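Local coordinates for B12-binding domain-containing protein (Kitasatospora setae, PDB 6WTE), which is a cobalamin-dependent radical SAM methylase, TsrM, that binds cobalamin and a [4Fe-4S] cluster and probably transfers methyl groups by a non-radical route, at residues 111-117 and 456-461; 60-64 and 136-141; 35-39 and 204-208; 198-202 and 261-265. One frame throughout, in Å; residues are numbered along the deposited sequence.

Interaction 1 (111-117 and 456-461); sequences MPFALVE and PAEYER
Glu460 sends its carboxylate into the start of helix 112-119, where two backbone amides meet it. Its CG lies opposite the carbonyl carbon (chi1 -64°), and the extended chain carries the carboxylate to the amides. Ala114 N gives the main bond to Glu460 OE1, 3.0 Å long and nearly straight at 169°. It reaches OE1 on the anti side of the carboxylate, tilted out of its plane. Phe113 N lies 2.9 Å from Glu460 OE1, but its N-H is turned well off the oxygen, so this bond is weak. The other oxygen, OE2, is taken by the hydroxyl of Tyr416. The carboxylate thus accepts from first-turn amides of the helix, and its charge would probably be favoured by the helix dipole. The short segments 112-117 and 456-461 cross at -100°, their axes approaching to 7.3 Å. The crossing joins the cobalamin-binding domain to the radical SAM part of the chain. Small residues allow the close approach: the CA atoms of Ala114 and Ala457 lie only 4.0 Å apart. An alanine in place of Glu460 is likely to leave the amide of Ala114 and the hydroxyl of Tyr416 without this acceptor. Beside the carboxylate, Pro456 CB sits over one face of the Phe113 ring, 3.7 Å from its centroid, a CH-pi contact. At the outer side, Glu117 lays its carboxylate against Ala457 CB. Its polar links across the contact run through water. One water joins Glu117 OE1 to Arg461 NH1, and another joins Glu117 OE2 to Ala457 N. Glu117 OE2 also accepts a bond from Ala160 N.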
loop_
_atom_site.group_PDB
_atom_site.type_symbol
_atom_site.label_atom_id
_atom_site.label_comp_id
_atom_site.label_asym_id
_atom_site.label_seq_id
_atom_site.Cartn_x
_atom_site.Cartn_y
_atom_site.Cartn_z
ATOM N N MET A 111 -5.195 6.265 9.306
ATOM C CA MET A 111 -6.098 7.188 9.978
ATOM C C MET A 111 -7.247 6.394 10.591
ATOM O O MET A 111 -8.416 6.645 10.271
ATOM C CB MET A 111 -6.614 8.235 8.988
ATOM C CG MET A 111 -7.023 7.613 7.646
ATOM S SD MET A 111 -7.658 8.781 6.431
ATOM C CE MET A 111 -8.978 9.580 7.351
ATOM N N PRO A 112 -6.960 5.447 11.487
ATOM C CA PRO A 112 -8.011 4.504 11.897
ATOM C C PRO A 112 -9.041 5.106 12.827
ATOM O O PRO A 112 -10.201 4.686 12.774
ATOM C CB PRO A 112 -7.224 3.375 12.575
ATOM C CG PRO A 112 -6.029 4.081 13.141
ATOM C CD PRO A 112 -5.679 5.165 12.158
ATOM N N PHE A 113 -8.669 6.059 13.690
ATOM C CA PHE A 113 -9.671 6.682 14.550
ATOM C C PHE A 113 -10.640 7.529 13.733
ATOM O O PHE A 113 -11.855 7.478 13.954
ATOM C CB PHE A 113 -8.997 7.543 15.627
ATOM C CG PHE A 113 -8.227 6.758 16.649
ATOM C CD1 PHE A 113 -6.964 6.272 16.361
ATOM C CD2 PHE A 113 -8.762 6.518 17.905
ATOM C CE1 PHE A 113 -6.245 5.556 17.311
ATOM C CE2 PHE A 113 -8.049 5.806 18.856
ATOM C CZ PHE A 113 -6.791 5.325 18.557
ATOM N N ALA A 114 -10.114 8.323 12.797
ATOM C CA ALA A 114 -10.977 9.116 11.930
ATOM C C ALA A 114 -11.925 8.226 11.144
ATOM O O ALA A 114 -13.101 8.557 10.972
ATOM C CB ALA A 114 -10.135 9.965 10.976
ATOM N N LEU A 115 -11.432 7.086 10.657
ATOM C CA LEU A 115 -12.270 6.244 9.819
ATOM C C LEU A 115 -13.303 5.479 10.638
ATOM O O LEU A 115 -14.432 5.288 10.174
ATOM C CB LEU A 115 -11.399 5.290 8.998
ATOM C CG LEU A 115 -10.658 6.018 7.875
ATOM C CD1 LEU A 115 -9.858 5.039 7.016
ATOM C CD2 LEU A 115 -11.646 6.799 7.019
ATOM N N VAL A 116 -12.950 5.032 11.849
ATOM C CA VAL A 116 -13.962 4.418 12.705
ATOM C C VAL A 116 -15.127 5.381 12.903
ATOM O O VAL A 116 -16.300 5.007 12.776
ATOM C CB VAL A 116 -13.361 3.985 14.056
ATOM C CG1 VAL A 116 -14.478 3.698 15.043
ATOM C CG2 VAL A 116 -12.507 2.735 13.905
ATOM N N GLU A 117 -14.818 6.653 13.178
ATOM C CA GLU A 117 -15.876 7.632 13.409
ATOM C C GLU A 117 -16.592 8.000 12.113
ATOM O O GLU A 117 -17.823 8.128 12.094
ATOM C CB GLU A 117 -15.293 8.872 14.097
ATOM C CG GLU A 117 -14.605 8.552 15.426
ATOM C CD GLU A 117 -14.279 9.786 16.248
ATOM O OE1 GLU A 117 -14.611 10.903 15.804
ATOM O OE2 GLU A 117 -13.668 9.638 17.331
ATOM N N PRO A 456 -7.511 11.664 18.703
ATOM C CA PRO A 456 -6.837 11.149 17.503
ATOM C C PRO A 456 -7.663 11.335 16.243
ATOM O O PRO A 456 -7.104 11.676 15.196
ATOM C CB PRO A 456 -6.631 9.663 17.833
ATOM C CG PRO A 456 -6.617 9.604 19.318
ATOM C CD PRO A 456 -7.595 10.648 19.768
ATOM N N ALA A 457 -8.987 11.134 16.316
ATOM C CA ALA A 457 -9.815 11.307 15.128
ATOM C C ALA A 457 -9.692 12.716 14.563
ATOM O O ALA A 457 -9.607 12.890 13.342
ATOM C CB ALA A 457 -11.276 10.980 15.434
ATOM N N GLU A 458 -9.688 13.738 15.428
ATOM C CA GLU A 458 -9.533 15.101 14.928
ATOM C C GLU A 458 -8.188 15.285 14.245
ATOM O O GLU A 458 -8.111 15.894 13.173
ATOM C CB GLU A 458 -9.684 16.126 16.056
ATOM C CG GLU A 458 -9.519 17.552 15.547
ATOM C CD GLU A 458 -9.603 18.603 16.639
ATOM O OE1 GLU A 458 -9.683 18.236 17.829
ATOM O OE2 GLU A 458 -9.587 19.799 16.292
ATOM N N TYR A 459 -7.117 14.774 14.853
ATOM C CA TYR A 459 -5.790 14.925 14.257
ATOM C C TYR A 459 -5.702 14.215 12.912
ATOM O O TYR A 459 -5.037 14.695 11.985
ATOM C CB TYR A 459 -4.714 14.397 15.209
ATOM C CG TYR A 459 -3.340 14.446 14.585
ATOM C CD1 TYR A 459 -2.748 15.666 14.303
ATOM C CD2 TYR A 459 -2.647 13.281 14.249
ATOM C CE1 TYR A 459 -1.507 15.742 13.721
ATOM C CE2 TYR A 459 -1.389 13.349 13.658
ATOM C CZ TYR A 459 -0.831 14.583 13.393
ATOM O OH TYR A 459 0.415 14.681 12.809
ATOM N N GLU A 460 -6.375 13.071 12.783
ATOM C CA GLU A 460 -6.256 12.290 11.558
ATOM C C GLU A 460 -7.149 12.838 10.453
ATOM O O GLU A 460 -6.736 12.886 9.288
ATOM C CB GLU A 460 -6.584 10.823 11.845
ATOM C CG GLU A 460 -5.604 10.161 12.800
ATOM C CD GLU A 460 -6.088 8.817 13.302
ATOM O OE1 GLU A 460 -7.148 8.352 12.836
ATOM O OE2 GLU A 460 -5.411 8.226 14.166
ATOM N N ARG A 461 -8.366 13.267 10.792
ATOM C CA ARG A 461 -9.327 13.602 9.747
ATOM C C ARG A 461 -8.946 14.874 8.998
ATOM O O ARG A 461 -9.330 15.035 7.837
ATOM C CB ARG A 461 -10.734 13.723 10.341
ATOM C CG ARG A 461 -10.955 14.966 11.193
ATOM C CD ARG A 461 -12.200 14.820 12.073
ATOM N NE ARG A 461 -12.430 16.039 12.838
ATOM C CZ ARG A 461 -12.885 16.079 14.088
ATOM N NH1 ARG A 461 -13.154 14.957 14.750
ATOM N NH2 ARG A 461 -13.056 17.252 14.684
HETATM O O HOH W 1 -14.142 12.413 13.644
HETATM O O HOH W 2 -10.724 9.611 18.304
#

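Interaction 2 (60-64 and 136-141); sequences SPMLV and LATAIS
Met62 and Leu63 push neighbouring side chains against one side of helix 130-141. Met62 folds back at chi2 (87°), which brings its sulfur and methyl along the last turn of the helix. The side chain meets Ile140 at a slant, with Met62 SD 4.0 Å from Ile140 CG2. Its methyl goes further and ends between two residues: Met62 CE is 4.1 Å from both Ala137 CB and Ser141 CB. The same Ile140 CG2 also presses on the backbone, 3.3 Å from Met62 O. With CG anti to the backbone N (chi1 175°), Leu63 reaches out to the helix. Both its methyls touch Leu136 CD2, with Leu63 CD1 at 4.1 Å, and the two leucine side chains cross at about a right angle. Leu63 CD2 also rests on the helix backbone, 3.9 Å from Ala137 CA. Val102 of the next strand touches both leucines. This is helix-on-sheet packing in the Rossmann-like cobalamin-binding domain, where strand 63-67, the middle one of the five parallel strands, faces the helix. No hydrogen bond spans the two segments; Ser141 OG bonds instead to Ser2 O. The contact therefore rests on apolar packing and shape.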
loop_
_atom_site.group_PDB
_atom_site.type_symbol
_atom_site.label_atom_id
_atom_site.label_comp_id
_atom_site.label_asym_id
_atom_site.label_seq_id
_atom_site.Cartn_x
_atom_site.Cartn_y
_atom_site.Cartn_z
ATOM N N SER A 60 -26.276 -14.856 8.936
ATOM C CA SER A 60 -26.286 -13.922 10.060
ATOM C C SER A 60 -24.958 -14.033 10.795
ATOM O O SER A 60 -24.876 -14.636 11.872
ATOM C CB SER A 60 -27.466 -14.189 10.997
ATOM O OG SER A 60 -28.700 -14.073 10.308
ATOM N N PRO A 61 -23.891 -13.467 10.237
ATOM C CA PRO A 61 -22.606 -13.483 10.942
ATOM C C PRO A 61 -22.700 -12.684 12.233
ATOM O O PRO A 61 -23.477 -11.736 12.342
ATOM C CB PRO A 61 -21.646 -12.822 9.947
ATOM C CG PRO A 61 -22.525 -11.949 9.107
ATOM C CD PRO A 61 -23.821 -12.712 8.973
ATOM N N MET A 62 -21.906 -13.081 13.225
ATOM C CA MET A 62 -21.904 -12.357 14.489
ATOM C C MET A 62 -20.876 -11.236 14.524
ATOM O O MET A 62 -20.868 -10.458 15.481
ATOM C CB MET A 62 -21.679 -13.320 15.666
ATOM C CG MET A 62 -20.490 -14.241 15.530
ATOM S SD MET A 62 -18.964 -13.495 16.143
ATOM C CE MET A 62 -17.779 -14.754 15.674
ATOM N N LEU A 63 -20.040 -11.123 13.495
ATOM C CA LEU A 63 -19.051 -10.061 13.373
ATOM C C LEU A 63 -18.795 -9.838 11.890
ATOM O O LEU A 63 -18.715 -10.802 11.121
ATOM C CB LEU A 63 -17.753 -10.435 14.096
ATOM C CG LEU A 63 -16.545 -9.498 13.996
ATOM C CD1 LEU A 63 -16.847 -8.120 14.601
ATOM C CD2 LEU A 63 -15.338 -10.139 14.682
ATOM N N VAL A 64 -18.691 -8.572 11.488
ATOM C CA VAL A 64 -18.445 -8.203 10.097
ATOM C C VAL A 64 -17.170 -7.373 10.054
ATOM O O VAL A 64 -17.096 -6.307 10.673
ATOM C CB VAL A 64 -19.625 -7.425 9.489
ATOM C CG1 VAL A 64 -19.314 -7.000 8.058
ATOM C CG2 VAL A 64 -20.913 -8.253 9.543
ATOM N N LEU A 136 -11.233 -10.451 19.255
ATOM C CA LEU A 136 -12.518 -9.775 19.097
ATOM C C LEU A 136 -13.626 -10.771 18.771
ATOM O O LEU A 136 -14.691 -10.758 19.397
ATOM C CB LEU A 136 -12.410 -8.702 18.011
ATOM C CG LEU A 136 -13.684 -7.899 17.709
ATOM C CD1 LEU A 136 -14.186 -7.130 18.927
ATOM C CD2 LEU A 136 -13.467 -6.964 16.524
ATOM N N ALA A 137 -13.382 -11.658 17.803
ATOM C CA ALA A 137 -14.382 -12.666 17.460
ATOM C C ALA A 137 -14.718 -13.536 18.664
ATOM O O ALA A 137 -15.879 -13.918 18.859
ATOM C CB ALA A 137 -13.890 -13.526 16.292
ATOM N N THR A 138 -13.719 -13.857 19.488
ATOM C CA THR A 138 -13.990 -14.655 20.677
ATOM C C THR A 138 -14.874 -13.889 21.654
ATOM O O THR A 138 -15.847 -14.441 22.180
ATOM C CB THR A 138 -12.681 -15.073 21.351
ATOM O OG1 THR A 138 -11.912 -15.882 20.452
ATOM C CG2 THR A 138 -12.958 -15.870 22.619
ATOM N N ALA A 139 -14.570 -12.610 21.888
ATOM C CA ALA A 139 -15.374 -11.823 22.819
ATOM C C ALA A 139 -16.817 -11.696 22.337
ATOM O O ALA A 139 -17.762 -11.900 23.109
ATOM C CB ALA A 139 -14.743 -10.442 23.019
ATOM N N ILE A 140 -17.006 -11.365 21.058
ATOM C CA ILE A 140 -18.357 -11.190 20.526
ATOM C C ILE A 140 -19.129 -12.503 20.602
ATOM O O ILE A 140 -20.267 -12.553 21.093
ATOM C CB ILE A 140 -18.302 -10.654 19.083
ATOM C CG1 ILE A 140 -17.472 -9.368 19.001
ATOM C CG2 ILE A 140 -19.709 -10.416 18.546
ATOM C CD1 ILE A 140 -17.963 -8.258 19.891
ATOM N N SER A 141 -18.505 -13.592 20.144
ATOM C CA SER A 141 -19.171 -14.890 20.128
ATOM C C SER A 141 -19.605 -15.313 21.526
ATOM O O SER A 141 -20.667 -15.924 21.698
ATOM C CB SER A 141 -18.244 -15.942 19.522
ATOM O OG SER A 141 -18.817 -17.234 19.624
#

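Interaction 3 (35-39 and 204-208); sequences EVEVL and PRKVD
Strand 35-40 meets the 204-208 loop through one backbone bond, Val38 N to Arg205 O at 2.7 Å, with the donor well above the carbonyl plane. A CA-H...O contact from Arg205 CA to Val38 O, at 3.2 Å, runs the other way. Lys206 begins by pointing away from the strand, but bends at chi2 (-67°) and chi4 to bring its amine back. Lys206 NZ then bonds Val36 O at 2.8 Å, almost in line with the carbonyl. Strand 35-40 is the outermost parallel strand of the sheet in the cobalamin-binding domain. The loop thus pairs with the edge opposite strand 4-9. On one side of the strand, Glu37 and Arg205 lie alongside each other and point the same way. Glu37 OE2 sits at the edge of the guanidinium, 3.6 Å from Arg205 NH1, a long salt bridge. The two flat groups are turned 74° apart. Glu37 OE1 is held by Arg59 and Tyr55, while Arg205 has a second acid in Glu58. A leucine in place of Glu37 would probably leave Arg205 with one acid fewer and Tyr55 and Arg59 without this acceptor. Farther along, Val38 CG1 packs on Val207 CG2 at 4.0 Å.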
loop_
_atom_site.group_PDB
_atom_site.type_symbol
_atom_site.label_atom_id
_atom_site.label_comp_id
_atom_site.label_asym_id
_atom_site.label_seq_id
_atom_site.Cartn_x
_atom_site.Cartn_y
_atom_site.Cartn_z
ATOM N N GLU A 35 -15.889 -20.026 11.809
ATOM C CA GLU A 35 -16.274 -20.172 10.418
ATOM C C GLU A 35 -16.154 -18.804 9.758
ATOM O O GLU A 35 -16.618 -17.804 10.312
ATOM C CB GLU A 35 -17.702 -20.706 10.303
ATOM C CG GLU A 35 -18.176 -20.930 8.881
ATOM C CD GLU A 35 -19.623 -21.379 8.818
ATOM O OE1 GLU A 35 -20.309 -21.317 9.860
ATOM O OE2 GLU A 35 -20.075 -21.788 7.726
ATOM N N VAL A 36 -15.508 -18.753 8.595
ATOM C CA VAL A 36 -15.242 -17.495 7.912
ATOM C C VAL A 36 -15.841 -17.547 6.518
ATOM O O VAL A 36 -15.617 -18.508 5.774
ATOM C CB VAL A 36 -13.736 -17.191 7.825
ATOM C CG1 VAL A 36 -13.533 -15.827 7.209
ATOM C CG2 VAL A 36 -13.104 -17.274 9.198
ATOM N N GLU A 37 -16.575 -16.504 6.154
ATOM C CA GLU A 37 -17.035 -16.306 4.790
ATOM C C GLU A 37 -16.571 -14.944 4.294
ATOM O O GLU A 37 -16.587 -13.960 5.043
ATOM C CB GLU A 37 -18.557 -16.437 4.706
ATOM C CG GLU A 37 -19.007 -17.851 5.021
ATOM C CD GLU A 37 -20.499 -18.060 4.874
ATOM O OE1 GLU A 37 -21.275 -17.120 5.132
ATOM O OE2 GLU A 37 -20.888 -19.177 4.498
ATOM N N VAL A 38 -16.130 -14.903 3.039
ATOM C CA VAL A 38 -15.629 -13.694 2.394
ATOM C C VAL A 38 -16.641 -13.257 1.350
ATOM O O VAL A 38 -17.114 -14.070 0.548
ATOM C CB VAL A 38 -14.253 -13.920 1.740
ATOM C CG1 VAL A 38 -13.811 -12.668 0.968
ATOM C CG2 VAL A 38 -13.223 -14.303 2.791
ATOM N N LEU A 39 -16.966 -11.978 1.354
ATOM C CA LEU A 39 -17.817 -11.388 0.333
ATOM C C LEU A 39 -16.948 -10.387 -0.415
ATOM O O LEU A 39 -16.609 -9.329 0.123
ATOM C CB LEU A 39 -19.046 -10.741 0.970
ATOM C CG LEU A 39 -20.349 -10.705 0.195
ATOM C CD1 LEU A 39 -20.726 -12.110 -0.264
ATOM C CD2 LEU A 39 -21.427 -10.128 1.105
ATOM N N PRO A 204 -16.160 -20.922 -3.102
ATOM C CA PRO A 204 -17.138 -19.874 -2.787
ATOM C C PRO A 204 -16.880 -19.266 -1.416
ATOM O O PRO A 204 -16.479 -19.953 -0.472
ATOM C CB PRO A 204 -18.479 -20.613 -2.832
ATOM C CG PRO A 204 -18.216 -21.804 -3.721
ATOM C CD PRO A 204 -16.801 -22.202 -3.457
ATOM N N ARG A 205 -17.087 -17.953 -1.328
ATOM C CA ARG A 205 -16.978 -17.201 -0.075
ATOM C C ARG A 205 -15.588 -17.308 0.547
ATOM O O ARG A 205 -15.429 -17.229 1.769
ATOM C CB ARG A 205 -18.060 -17.628 0.919
ATOM C CG ARG A 205 -19.439 -17.635 0.278
ATOM C CD ARG A 205 -20.538 -17.363 1.273
ATOM N NE ARG A 205 -21.754 -16.903 0.605
ATOM C CZ ARG A 205 -22.989 -17.162 1.026
ATOM N NH1 ARG A 205 -23.189 -17.897 2.114
ATOM N NH2 ARG A 205 -24.029 -16.695 0.347
ATOM N N LYS A 206 -14.578 -17.478 -0.298
ATOM C CA LYS A 206 -13.182 -17.291 0.055
ATOM C C LYS A 206 -12.548 -16.463 -1.055
ATOM O O LYS A 206 -13.043 -16.444 -2.186
ATOM C CB LYS A 206 -12.432 -18.623 0.214
ATOM C CG LYS A 206 -12.979 -19.551 1.283
ATOM C CD LYS A 206 -12.772 -18.950 2.663
ATOM C CE LYS A 206 -13.316 -19.863 3.739
ATOM N NZ LYS A 206 -14.787 -20.020 3.628
ATOM N N VAL A 207 -11.466 -15.751 -0.725
ATOM C CA VAL A 207 -10.760 -14.989 -1.751
ATOM C C VAL A 207 -10.365 -15.933 -2.882
ATOM O O VAL A 207 -9.776 -16.996 -2.648
ATOM C CB VAL A 207 -9.532 -14.271 -1.164
ATOM C CG1 VAL A 207 -8.746 -13.596 -2.265
ATOM C CG2 VAL A 207 -9.953 -13.224 -0.128
ATOM N N ASP A 208 -10.715 -15.555 -4.110
ATOM C CA ASP A 208 -10.473 -16.379 -5.302
ATOM C C ASP A 208 -9.169 -15.921 -5.948
ATOM O O ASP A 208 -9.158 -15.059 -6.828
ATOM C CB ASP A 208 -11.639 -16.275 -6.275
ATOM C CG ASP A 208 -11.590 -17.341 -7.363
ATOM O OD1 ASP A 208 -10.499 -17.905 -7.607
ATOM O OD2 ASP A 208 -12.644 -17.607 -7.973
#

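Interaction 4 (198-202 and 261-265); sequences RRRSG and AQGIL
Gln262 stretches its amide across to the 198-202 loop and uses both ends of it. Gln262 OE1 accepts a short bond of 2.6 Å from Ser201 OG, nearly straight down the amide carbonyl. Gln262 NE2 donates to Arg199 O at 2.9 Å. Its N-H...O angle is 142°, and the donor is tilted 34° from the carbonyl plane of Arg199. The chain of Gln262 is extended beyond CG (chi2 171°), which carries the amide to both partners. Gripped at both ends, the amide has its flip state fixed. Ser201 OG is itself held, since it also accepts from Leu210 N at the start of helix 209-214. This is the close part of the contact. Around it the two segments touch little, and they bury just 132 Å² between them. Ile264 CD1 approaches Ser201 OG to only 4.3 Å; Ile264 also touches Asn209, Tyr213 and Leu259. The side chain of Arg199 leads away to Glu255 and Asp23, and that of Arg200 turns off to Glu30. Ser201 and Gln262 are both partly exposed, so the polar link lies near solvent. Gln262 follows the end of helix 249-261, and Gly263, at positive phi, closes that helix in a Schellman motif. The contact ties this helix end, on the way to strand 266-269 of the radical SAM core, to the linking loop before helix 209-214.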
loop_
_atom_site.group_PDB
_atom_site.type_symbol
_atom_site.label_atom_id
_atom_site.label_comp_id
_atom_site.label_asym_id
_atom_site.label_seq_id
_atom_site.Cartn_x
_atom_site.Cartn_y
_atom_site.Cartn_z
ATOM N N ARG A 198 -3.507 -19.604 4.065
ATOM C CA ARG A 198 -4.129 -20.454 3.059
ATOM C C ARG A 198 -4.644 -19.592 1.910
ATOM O O ARG A 198 -5.400 -18.637 2.123
ATOM C CB ARG A 198 -5.235 -21.303 3.683
ATOM C CG ARG A 198 -4.668 -22.384 4.608
ATOM C CD ARG A 198 -5.720 -23.347 5.137
ATOM N NE ARG A 198 -6.600 -22.717 6.116
ATOM C CZ ARG A 198 -6.361 -22.667 7.424
ATOM N NH1 ARG A 198 -5.264 -23.216 7.928
ATOM N NH2 ARG A 198 -7.230 -22.069 8.231
ATOM N N ARG A 199 -4.193 -19.907 0.700
ATOM C CA ARG A 199 -4.537 -19.158 -0.504
ATOM C C ARG A 199 -5.336 -20.089 -1.397
ATOM O O ARG A 199 -4.782 -21.036 -1.965
ATOM C CB ARG A 199 -3.286 -18.648 -1.220
ATOM C CG ARG A 199 -2.207 -18.109 -0.287
ATOM C CD ARG A 199 -2.683 -16.874 0.504
ATOM N NE ARG A 199 -2.930 -15.719 -0.356
ATOM C CZ ARG A 199 -1.970 -14.986 -0.915
ATOM N NH1 ARG A 199 -0.694 -15.297 -0.708
ATOM N NH2 ARG A 199 -2.281 -13.948 -1.685
ATOM N N ARG A 200 -6.631 -19.827 -1.515
ATOM C CA ARG A 200 -7.542 -20.727 -2.200
ATOM C C ARG A 200 -7.983 -20.121 -3.524
ATOM O O ARG A 200 -7.866 -18.916 -3.752
ATOM C CB ARG A 200 -8.765 -21.029 -1.323
ATOM C CG ARG A 200 -8.439 -21.707 0.005
ATOM C CD ARG A 200 -9.701 -21.825 0.857
ATOM N NE ARG A 200 -9.538 -22.689 2.026
ATOM C CZ ARG A 200 -9.539 -22.263 3.287
ATOM N NH1 ARG A 200 -9.688 -20.972 3.560
ATOM N NH2 ARG A 200 -9.395 -23.132 4.282
ATOM N N SER A 201 -8.491 -20.981 -4.400
ATOM C CA SER A 201 -9.025 -20.559 -5.685
ATOM C C SER A 201 -10.267 -21.373 -6.004
ATOM O O SER A 201 -10.328 -22.569 -5.709
ATOM C CB SER A 201 -7.996 -20.730 -6.805
ATOM O OG SER A 201 -6.879 -19.891 -6.596
ATOM N N GLY A 202 -11.255 -20.714 -6.604
ATOM C CA GLY A 202 -12.485 -21.386 -6.975
ATOM C C GLY A 202 -13.350 -21.831 -5.819
ATOM O O GLY A 202 -14.273 -22.622 -6.032
ATOM N N ALA A 261 1.648 -24.076 -7.249
ATOM C CA ALA A 261 0.973 -25.320 -7.604
ATOM C C ALA A 261 -0.344 -25.056 -8.324
ATOM O O ALA A 261 -0.765 -25.867 -9.159
ATOM C CB ALA A 261 0.742 -26.167 -6.352
ATOM N N GLN A 262 -1.015 -23.950 -8.000
ATOM C CA GLN A 262 -2.256 -23.577 -8.667
ATOM C C GLN A 262 -2.029 -22.851 -9.985
ATOM O O GLN A 262 -3.008 -22.443 -10.618
ATOM C CB GLN A 262 -3.112 -22.685 -7.760
ATOM C CG GLN A 262 -3.321 -23.209 -6.359
ATOM C CD GLN A 262 -3.977 -22.175 -5.461
ATOM O OE1 GLN A 262 -4.988 -21.573 -5.826
ATOM N NE2 GLN A 262 -3.379 -21.934 -4.300
ATOM N N GLY A 263 -0.779 -22.667 -10.409
ATOM C CA GLY A 263 -0.489 -21.914 -11.614
ATOM C C GLY A 263 -0.233 -20.440 -11.382
ATOM O O GLY A 263 -0.053 -19.694 -12.352
ATOM N N ILE A 264 -0.233 -20.000 -10.129
ATOM C CA ILE A 264 0.025 -18.588 -9.799
ATOM C C ILE A 264 1.541 -18.466 -9.690
ATOM O O ILE A 264 2.140 -18.537 -8.616
ATOM C CB ILE A 264 -0.716 -18.153 -8.531
ATOM C CG1 ILE A 264 -2.230 -18.356 -8.701
ATOM C CG2 ILE A 264 -0.383 -16.705 -8.175
ATOM C CD1 ILE A 264 -3.036 -18.090 -7.422
ATOM N N LEU A 265 2.179 -18.295 -10.849
ATOM C CA LEU A 265 3.634 -18.366 -10.961
ATOM C C LEU A 265 4.309 -17.020 -10.737
ATOM O O LEU A 265 5.394 -16.970 -10.146
ATOM C CB LEU A 265 4.022 -18.923 -12.331
ATOM C CG LEU A 265 3.516 -20.332 -12.641
ATOM C CD1 LEU A 265 3.951 -20.725 -14.048
ATOM C CD2 LEU A 265 4.039 -21.327 -11.611
#

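Overall arrangement
From the N terminus, interaction 3 opens first, at strand 35-40, and closes a long loop at 204-208. Interaction 2 is nested inside that loop, joining 60-64 to 136-141 within the same cobalamin-binding domain. Interaction 1 opens at 111-117, crosses both of these, and closes at 456-461 in the radical SAM part. Interaction 4 lies inside the loop of interaction 1 and crosses interaction 3. Interactions 3 and 4 share one linking loop, which meets both the cobalamin-domain sheet and the radical SAM core. They touch, probably through a bond from Gly202 N to Asp208 OD1. Interaction 1 joins the two domains on the opposite side of the chain's centre from interaction 4, their centres about 36 Å apart.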